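Local coordinates for cadherin-5 (PDB 3PPE), which mediates calcium-dependent, preferentially homophilic adhesion between endothelial cells and helps couple actin filaments to their junctions, at residues 139-153 against 175-187. Sequence-based numbering, arbitrary orientation.
Sequences HATVTYQIIKGNEYF and AYEIIVKAKDALG. With CA (calcium ion), chain D.
With CG of Phe153 and of Tyr176 each anti to its own carbonyl carbon and beside its backbone N (chi1 -59° and -71°), the two rings come together as a T-shaped (edge-to-face) pair. The edge of Phe153 points at the face of Tyr176, CE1 of Phe153 lying 3.6 Å from CG of Tyr176, with the planes at 76°. Tyr152 completes the cluster obliquely: CE2 of Tyr176 sits over one face of its ring, 3.6 Å from CG of Tyr152. An alanine in place of Tyr176 would probably leave the edge of Phe153 without its facing ring and open a gap beside Tyr152.

Strands 142-148 and 175-184 pair antiparallel in the second cadherin domain. A classic beta bulge sets Ile147 and Lys148 against Ile179, whose carbonyl O accepts a 2.8 Å hydrogen bond from Ile147 N. Beta-branched isoleucines suit both strands, filling the buried face: CD1 of Ile146 meets CD1 of Ile178 at 3.7 Å, and Tyr144 packs on Ala182, small enough to admit the ring. Lysine suits the outer face, its long chain bending at chi3 and chi4 to hydrogen-bond NZ of Lys148 to Glu177 O, 2.9 Å away. Threonine adds a second grip: Lys183 O accepts hydrogen bonds from OG1 of Thr143 at 2.6 Å, in the carbonyl plane, and from Thr143 N, above it.

At the interdomain end, His139 O (2.3 Å) and Asp184 OD1 (2.6 Å) bind the calcium ion, whose site Asn98, Asn100, Asp130 and Asp132 complete. Aspartate suits this place by supplying a carboxylate oxygen, whose charge the cation probably offsets, consistent with calcium stiffening the junction between domains.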
loop_
_atom_site.group_PDB
_atom_site.type_symbol
_atom_site.label_atom_id
_atom_site.label_comp_id
_atom_site.label_asym_id
_atom_site.label_seq_id
_atom_site.Cartn_x
_atom_site.Cartn_y
_atom_site.Cartn_z
ATOM N N HIS A 139 -20.627 6.408 -1.463
ATOM C CA HIS A 139 -20.292 6.065 -2.839
ATOM C C HIS A 139 -21.519 5.569 -3.598
ATOM O O HIS A 139 -21.649 5.794 -4.802
ATOM C CB HIS A 139 -19.190 5.005 -2.873
ATOM C CG HIS A 139 -17.817 5.552 -2.631
ATOM N ND1 HIS A 139 -16.672 4.849 -2.932
ATOM C CD2 HIS A 139 -17.408 6.735 -2.116
ATOM C CE1 HIS A 139 -15.615 5.574 -2.613
ATOM N NE2 HIS A 139 -16.034 6.724 -2.116
ATOM N N ALA A 140 -22.416 4.895 -2.887
ATOM C CA ALA A 140 -23.620 4.355 -3.492
ATOM C C ALA A 140 -24.844 5.015 -2.839
ATOM O O ALA A 140 -25.944 4.448 -2.813
ATOM C CB ALA A 140 -23.650 2.879 -3.291
ATOM N N THR A 141 -24.660 6.206 -2.296
ATOM C CA THR A 141 -25.744 6.945 -1.716
ATOM C C THR A 141 -26.458 7.684 -2.860
ATOM O O THR A 141 -25.853 8.540 -3.503
ATOM C CB THR A 141 -25.222 7.996 -0.714
ATOM O OG1 THR A 141 -24.577 7.338 0.379
ATOM C CG2 THR A 141 -26.377 8.806 -0.137
ATOM N N VAL A 142 -27.741 7.399 -3.085
ATOM C CA VAL A 142 -28.460 7.945 -4.239
ATOM C C VAL A 142 -29.357 9.082 -3.749
ATOM O O VAL A 142 -30.005 8.958 -2.717
ATOM C CB VAL A 142 -29.334 6.866 -4.911
ATOM C CG1 VAL A 142 -30.068 7.438 -6.164
ATOM C CG2 VAL A 142 -28.519 5.537 -5.267
ATOM N N THR A 143 -29.397 10.180 -4.499
ATOM C CA THR A 143 -30.304 11.308 -4.262
ATOM C C THR A 143 -31.078 11.583 -5.570
ATOM O O THR A 143 -30.643 11.185 -6.642
ATOM C CB THR A 143 -29.535 12.619 -3.814
ATOM O OG1 THR A 143 -28.775 13.113 -4.908
ATOM C CG2 THR A 143 -28.603 12.341 -2.665
ATOM N N TYR A 144 -32.242 12.220 -5.476
ATOM C CA TYR A 144 -33.136 12.359 -6.620
ATOM C C TYR A 144 -33.593 13.815 -6.753
ATOM O O TYR A 144 -33.792 14.479 -5.753
ATOM C CB TYR A 144 -34.378 11.484 -6.396
ATOM C CG TYR A 144 -34.115 9.992 -6.303
ATOM C CD1 TYR A 144 -33.827 9.392 -5.080
ATOM C CD2 TYR A 144 -34.115 9.198 -7.450
ATOM C CE1 TYR A 144 -33.572 7.999 -4.982
ATOM C CE2 TYR A 144 -33.864 7.771 -7.365
ATOM C CZ TYR A 144 -33.620 7.208 -6.139
ATOM O OH TYR A 144 -33.365 5.868 -6.037
ATOM N N GLN A 145 -33.818 14.260 -7.995
ATOM C CA GLN A 145 -34.316 15.582 -8.268
ATOM C C GLN A 145 -35.323 15.450 -9.426
ATOM O O GLN A 145 -35.139 14.636 -10.333
ATOM C CB GLN A 145 -33.091 16.470 -8.637
ATOM C CG GLN A 145 -33.366 17.915 -9.025
ATOM C CD GLN A 145 -32.065 18.686 -9.465
ATOM O OE1 GLN A 145 -30.964 18.090 -9.638
ATOM N NE2 GLN A 145 -32.210 19.999 -9.677
ATOM N N ILE A 146 -36.413 16.208 -9.380
ATOM C CA ILE A 146 -37.263 16.353 -10.564
ATOM C C ILE A 146 -36.741 17.556 -11.355
ATOM O O ILE A 146 -36.587 18.651 -10.798
ATOM C CB ILE A 146 -38.759 16.522 -10.217
ATOM C CG1 ILE A 146 -39.276 15.243 -9.520
ATOM C CG2 ILE A 146 -39.605 16.819 -11.515
ATOM C CD1 ILE A 146 -40.698 15.404 -9.034
ATOM N N ILE A 147 -36.416 17.339 -12.629
ATOM C CA ILE A 147 -35.794 18.390 -13.421
ATOM C C ILE A 147 -36.764 18.911 -14.502
ATOM O O ILE A 147 -36.479 19.890 -15.196
ATOM C CB ILE A 147 -34.423 17.925 -14.054
ATOM C CG1 ILE A 147 -34.604 16.744 -14.995
ATOM C CG2 ILE A 147 -33.339 17.584 -12.962
ATOM C CD1 ILE A 147 -33.255 16.324 -15.671
ATOM N N LYS A 148 -37.897 18.231 -14.674
ATOM C CA LYS A 148 -38.992 18.762 -15.481
ATOM C C LYS A 148 -40.293 18.388 -14.804
ATOM O O LYS A 148 -40.521 17.206 -14.575
ATOM C CB LYS A 148 -38.942 18.216 -16.923
ATOM C CG LYS A 148 -40.153 18.628 -17.811
ATOM C CD LYS A 148 -40.023 18.095 -19.264
ATOM C CE LYS A 148 -40.858 16.800 -19.527
ATOM N NZ LYS A 148 -42.322 16.981 -19.911
ATOM N N GLY A 149 -41.131 19.378 -14.470
ATOM C CA GLY A 149 -42.405 19.093 -13.746
ATOM C C GLY A 149 -42.383 19.269 -12.235
ATOM O O GLY A 149 -43.295 18.835 -11.523
ATOM N N ASN A 150 -41.326 19.909 -11.752
ATOM C CA ASN A 150 -41.115 20.097 -10.323
ATOM C C ASN A 150 -42.134 21.072 -9.677
ATOM O O ASN A 150 -42.280 21.108 -8.459
ATOM C CB ASN A 150 -39.645 20.503 -10.058
ATOM C CG ASN A 150 -39.112 21.477 -11.098
ATOM O OD1 ASN A 150 -38.791 21.097 -12.249
ATOM N ND2 ASN A 150 -39.034 22.750 -10.714
ATOM N N GLU A 151 -42.862 21.829 -10.493
ATOM C CA GLU A 151 -43.972 22.687 -10.014
ATOM C C GLU A 151 -45.210 21.888 -9.588
ATOM O O GLU A 151 -46.055 22.388 -8.808
ATOM C CB GLU A 151 -44.414 23.634 -11.122
ATOM C CG GLU A 151 -43.303 24.493 -11.685
ATOM C CD GLU A 151 -42.508 23.806 -12.820
ATOM O OE1 GLU A 151 -42.728 22.602 -13.134
ATOM O OE2 GLU A 151 -41.646 24.514 -13.401
ATOM N N TYR A 152 -45.316 20.663 -10.114
ATOM C CA TYR A 152 -46.483 19.801 -9.951
ATOM C C TYR A 152 -46.260 18.665 -8.955
ATOM O O TYR A 152 -47.205 18.290 -8.235
ATOM C CB TYR A 152 -46.935 19.264 -11.325
ATOM C CG TYR A 152 -47.278 20.411 -12.243
ATOM C CD1 TYR A 152 -46.391 20.806 -13.251
ATOM C CD2 TYR A 152 -48.442 21.167 -12.043
ATOM C CE1 TYR A 152 -46.668 21.879 -14.055
ATOM C CE2 TYR A 152 -48.733 22.236 -12.858
ATOM C CZ TYR A 152 -47.837 22.582 -13.858
ATOM O OH TYR A 152 -48.091 23.646 -14.666
ATOM N N PHE A 153 -45.006 18.168 -8.888
ATOM C CA PHE A 153 -44.606 17.011 -8.053
ATOM C C PHE A 153 -43.247 17.242 -7.414
ATOM O O PHE A 153 -42.422 17.920 -7.981
ATOM C CB PHE A 153 -44.556 15.696 -8.889
ATOM C CG PHE A 153 -45.879 15.361 -9.527
ATOM C CD1 PHE A 153 -46.198 15.852 -10.807
ATOM C CD2 PHE A 153 -46.844 14.659 -8.822
ATOM C CE1 PHE A 153 -47.446 15.596 -11.384
ATOM C CE2 PHE A 153 -48.111 14.382 -9.407
ATOM C CZ PHE A 153 -48.404 14.861 -10.687
ATOM N N ALA A 175 -52.579 13.754 -17.536
ATOM C CA ALA A 175 -51.339 12.958 -17.489
ATOM C C ALA A 175 -50.110 13.864 -17.483
ATOM O O ALA A 175 -49.966 14.736 -18.331
ATOM C CB ALA A 175 -51.273 11.971 -18.652
ATOM N N TYR A 176 -49.232 13.695 -16.518
ATOM C CA TYR A 176 -48.009 14.491 -16.517
ATOM C C TYR A 176 -46.871 13.598 -16.933
ATOM O O TYR A 176 -46.821 12.434 -16.572
ATOM C CB TYR A 176 -47.730 15.046 -15.136
ATOM C CG TYR A 176 -48.702 16.132 -14.761
ATOM C CD1 TYR A 176 -49.973 15.816 -14.236
ATOM C CD2 TYR A 176 -48.359 17.470 -14.947
ATOM C CE1 TYR A 176 -50.861 16.837 -13.878
ATOM C CE2 TYR A 176 -49.213 18.473 -14.599
ATOM C CZ TYR A 176 -50.460 18.175 -14.083
ATOM O OH TYR A 176 -51.274 19.225 -13.769
ATOM N N GLU A 177 -45.952 14.154 -17.688
ATOM C CA GLU A 177 -44.753 13.435 -17.986
ATOM C C GLU A 177 -43.632 14.222 -17.349
ATOM O O GLU A 177 -43.299 15.324 -17.789
ATOM C CB GLU A 177 -44.590 13.306 -19.489
ATOM C CG GLU A 177 -43.189 12.965 -19.889
ATOM C CD GLU A 177 -43.049 12.658 -21.372
ATOM O OE1 GLU A 177 -43.955 12.005 -21.954
ATOM O OE2 GLU A 177 -42.014 13.072 -21.935
ATOM N N ILE A 178 -43.092 13.696 -16.250
ATOM C CA ILE A 178 -42.058 14.423 -15.543
ATOM C C ILE A 178 -40.689 13.707 -15.722
ATOM O O ILE A 178 -40.627 12.508 -16.003
ATOM C CB ILE A 178 -42.421 14.663 -14.028
ATOM C CG1 ILE A 178 -42.306 13.346 -13.287
ATOM C CG2 ILE A 178 -43.842 15.377 -13.879
ATOM C CD1 ILE A 178 -42.300 13.445 -11.743
ATOM N N ILE A 179 -39.613 14.452 -15.584
ATOM C CA ILE A 179 -38.270 13.889 -15.739
ATOM C C ILE A 179 -37.559 13.906 -14.402
ATOM O O ILE A 179 -37.505 14.946 -13.724
ATOM C CB ILE A 179 -37.424 14.668 -16.783
ATOM C CG1 ILE A 179 -38.189 14.849 -18.104
ATOM C CG2 ILE A 179 -36.067 13.965 -17.014
ATOM C CD1 ILE A 179 -38.581 13.543 -18.811
ATOM N N VAL A 180 -37.036 12.747 -14.013
ATOM C CA VAL A 180 -36.315 12.640 -12.763
ATOM C C VAL A 180 -34.830 12.377 -13.070
ATOM O O VAL A 180 -34.483 11.831 -14.119
ATOM C CB VAL A 180 -36.998 11.578 -11.806
ATOM C CG1 VAL A 180 -36.930 10.165 -12.392
ATOM C CG2 VAL A 180 -36.436 11.630 -10.368
ATOM N N LYS A 181 -33.949 12.811 -12.179
ATOM C CA LYS A 181 -32.538 12.610 -12.348
ATOM C C LYS A 181 -32.010 12.107 -11.003
ATOM O O LYS A 181 -32.443 12.564 -9.921
ATOM C CB LYS A 181 -31.861 13.947 -12.712
ATOM C CG LYS A 181 -30.349 13.819 -13.070
ATOM C CD LYS A 181 -29.769 15.118 -13.655
ATOM C CE LYS A 181 -28.506 14.821 -14.525
ATOM N NZ LYS A 181 -27.749 16.125 -14.833
ATOM N N ALA A 182 -31.075 11.165 -11.062
ATOM C CA ALA A 182 -30.439 10.636 -9.861
ATOM C C ALA A 182 -28.947 10.950 -9.841
ATOM O O ALA A 182 -28.337 11.179 -10.885
ATOM C CB ALA A 182 -30.670 9.138 -9.753
ATOM N N LYS A 183 -28.365 10.957 -8.647
ATOM C CA LYS A 183 -27.027 11.504 -8.449
ATOM C C LYS A 183 -26.497 11.176 -7.058
ATOM O O LYS A 183 -27.078 11.580 -6.050
ATOM C CB LYS A 183 -27.030 13.018 -8.668
ATOM C CG LYS A 183 -25.753 13.712 -8.224
ATOM C CD LYS A 183 -25.714 15.155 -8.699
ATOM C CE LYS A 183 -26.852 15.964 -8.100
ATOM N NZ LYS A 183 -26.443 16.653 -6.845
ATOM N N ASP A 184 -25.390 10.442 -7.009
ATOM C CA ASP A 184 -24.831 9.982 -5.744
ATOM C C ASP A 184 -24.250 11.142 -4.943
ATOM O O ASP A 184 -23.989 12.216 -5.488
ATOM C CB ASP A 184 -23.757 8.920 -5.988
ATOM C CG ASP A 184 -22.458 9.512 -6.500
ATOM O OD1 ASP A 184 -21.635 8.753 -7.056
ATOM O OD2 ASP A 184 -22.261 10.736 -6.348
ATOM N N ALA A 185 -24.048 10.919 -3.649
ATOM C CA ALA A 185 -23.872 12.013 -2.702
ATOM C C ALA A 185 -22.582 12.778 -2.974
ATOM O O ALA A 185 -22.377 13.875 -2.454
ATOM C CB ALA A 185 -23.888 11.487 -1.274
ATOM N N LEU A 186 -21.715 12.192 -3.793
ATOM C CA LEU A 186 -20.455 12.829 -4.159
ATOM C C LEU A 186 -20.578 13.572 -5.485
ATOM O O LEU A 186 -19.643 14.245 -5.920
ATOM C CB LEU A 186 -19.334 11.792 -4.240
ATOM C CG LEU A 186 -18.807 11.258 -2.906
ATOM C CD1 LEU A 186 -19.761 10.225 -2.327
ATOM C CD2 LEU A 186 -17.414 10.672 -3.075
ATOM N N GLY A 187 -21.737 13.446 -6.123
ATOM C CA GLY A 187 -22.122 14.350 -7.191
ATOM C C GLY A 187 -22.112 13.678 -8.551
ATOM O O GLY A 187 -22.331 14.324 -9.575
HETATM CA CA CA D . -21.412 6.145 -7.050
HETATM O O HOH W 1 -26.048 14.535 -4.778
#